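Local coordinates for peroxisomal fatty acid beta-oxidation multifunctional protein MFP2 (Arabidopsis thaliana, PDB 2WTB), which hydrates long-chain enoyl-CoAs and oxidises 3-hydroxyacyl-CoAs during peroxisomal fatty acid beta-oxidation in germinating seeds, at residues I327-I332 with P453-P458. Numbering follows the deposited sequence.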
loop_
_atom_site.group_PDB
_atom_site.type_symbol
_atom_site.label_atom_id
_atom_site.label_comp_id
_atom_site.label_asym_id
_atom_site.label_seq_id
_atom_site.Cartn_x
_atom_site.Cartn_y
_atom_site.Cartn_z
ATOM N N ILE A 327 10.361 6.469 15.790
ATOM C CA ILE A 327 9.739 5.248 16.288
ATOM C C ILE A 327 8.720 5.573 17.373
ATOM O O ILE A 327 7.549 5.204 17.273
ATOM C CB ILE A 327 10.784 4.280 16.877
ATOM C CG1 ILE A 327 12.019 4.201 15.978
ATOM C CG2 ILE A 327 10.174 2.902 17.088
ATOM C CD1 ILE A 327 11.740 3.645 14.609
ATOM N N ALA A 328 9.179 6.266 18.408
ATOM C CA ALA A 328 8.324 6.643 19.526
ATOM C C ALA A 328 7.017 7.256 19.039
ATOM O O ALA A 328 5.946 6.950 19.561
ATOM C CB ALA A 328 9.055 7.604 20.447
ATOM N N THR A 329 7.112 8.122 18.034
ATOM C CA THR A 329 5.935 8.762 17.458
ATOM C C THR A 329 4.944 7.724 16.941
ATOM O O THR A 329 3.761 7.761 17.279
ATOM C CB THR A 329 6.314 9.715 16.307
ATOM O OG1 THR A 329 7.042 10.834 16.828
ATOM C CG2 THR A 329 5.065 10.214 15.595
ATOM N N ALA A 330 5.437 6.800 16.123
ATOM C CA ALA A 330 4.602 5.748 15.555
ATOM C C ALA A 330 3.934 4.905 16.639
ATOM O O ALA A 330 2.778 4.501 16.502
ATOM C CB ALA A 330 5.425 4.864 14.631
ATOM N N LEU A 331 4.667 4.647 17.718
ATOM C CA LEU A 331 4.177 3.794 18.796
ATOM C C LEU A 331 3.062 4.438 19.622
ATOM O O LEU A 331 1.992 3.852 19.787
ATOM C CB LEU A 331 5.333 3.351 19.700
ATOM C CG LEU A 331 6.265 2.270 19.142
ATOM C CD1 LEU A 331 7.539 2.168 19.969
ATOM C CD2 LEU A 331 5.557 0.926 19.080
ATOM N N ILE A 332 3.308 5.638 20.140
ATOM C CA ILE A 332 2.299 6.339 20.935
ATOM C C ILE A 332 1.068 6.697 20.103
ATOM O O ILE A 332 -0.042 6.786 20.630
ATOM C CB ILE A 332 2.856 7.616 21.600
ATOM C CG1 ILE A 332 3.409 8.577 20.546
ATOM C CG2 ILE A 332 3.921 7.265 22.628
ATOM C CD1 ILE A 332 3.938 9.871 21.124
ATOM N N PRO A 453 11.045 8.980 7.123
ATOM C CA PRO A 453 10.570 9.215 8.492
ATOM C C PRO A 453 9.855 7.992 9.065
ATOM O O PRO A 453 8.969 7.432 8.417
ATOM C CB PRO A 453 9.575 10.374 8.330
ATOM C CG PRO A 453 9.863 10.961 6.988
ATOM C CD PRO A 453 10.322 9.814 6.151
ATOM N N ALA A 454 10.236 7.597 10.274
ATOM C CA ALA A 454 9.717 6.379 10.892
ATOM C C ALA A 454 8.194 6.350 11.013
ATOM O O ALA A 454 7.587 5.279 11.002
ATOM C CB ALA A 454 10.361 6.165 12.255
ATOM N N HIS A 455 7.578 7.522 11.127
ATOM C CA HIS A 455 6.136 7.588 11.343
ATOM C C HIS A 455 5.328 7.773 10.057
ATOM O O HIS A 455 4.101 7.853 10.100
ATOM C CB HIS A 455 5.782 8.669 12.372
ATOM C CG HIS A 455 6.426 9.996 12.113
ATOM N ND1 HIS A 455 5.700 11.148 11.911
ATOM C CD2 HIS A 455 7.730 10.352 12.029
ATOM C CE1 HIS A 455 6.528 12.160 11.713
ATOM N NE2 HIS A 455 7.765 11.703 11.777
ATOM N N ILE A 456 6.014 7.831 8.920
ATOM C CA ILE A 456 5.338 7.976 7.633
ATOM C C ILE A 456 5.592 6.781 6.720
ATOM O O ILE A 456 4.666 6.251 6.107
ATOM C CB ILE A 456 5.757 9.266 6.895
ATOM C CG1 ILE A 456 5.231 10.502 7.627
ATOM C CG2 ILE A 456 5.242 9.253 5.466
ATOM C CD1 ILE A 456 6.069 10.912 8.808
ATOM N N MET A 457 6.849 6.365 6.628
ATOM C CA MET A 457 7.210 5.233 5.786
ATOM C C MET A 457 6.462 3.988 6.252
ATOM O O MET A 457 6.573 3.590 7.411
ATOM C CB MET A 457 8.720 4.998 5.819
ATOM C CG MET A 457 9.279 4.405 4.538
ATOM S SD MET A 457 8.953 5.455 3.108
ATOM C CE MET A 457 9.441 7.058 3.740
ATOM N N PRO A 458 5.700 3.369 5.341
ATOM C CA PRO A 458 4.760 2.291 5.662
ATOM C C PRO A 458 5.451 0.954 5.906
ATOM O O PRO A 458 4.853 0.054 6.492
ATOM C CB PRO A 458 3.891 2.191 4.399
ATOM C CG PRO A 458 4.348 3.306 3.484
ATOM C CD PRO A 458 5.733 3.643 3.898
#
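With chi1 at -68°, Thr329 keeps OG1 beside the backbone N and swings CG2 to the far side from N, against His455. His455 CG stands between the backbone N and the carbonyl carbon (chi1 49°). CG2 of Thr329 touches CB of His455 at 3.6 Å and reaches the ring at an oblique slant, 3.7 Å from its CG. The hydroxyl OG1 of Thr329 bonds back to Ser325 O in its own helix. Two residues before Thr329 on the helix, Ile327 meets the methyl of Ala454: CB lies 3.5 Å from Ile327 N and 3.7 Å from Ile327 CD1. Ala330 CB lies 4.2 Å from Ala454 O. The short side chains of Ala330 and Ala454 are consistent with the close approach of loop and helix, and the contact is apolar and largely buried. Ala454 O is hydrogen-bonded to Lys485. Helix 322-332 comes after strand 315-318, and Gly319, Gly321 and Gly324 match a GxGxxG pattern, consistent with a Rossmann-type NAD-binding domain. The helix also packs on strands 315-318 and 338-341 and on helix 345-361, while residues 453-458 belong to the loop between antiparallel strands 445-450 and 459-464.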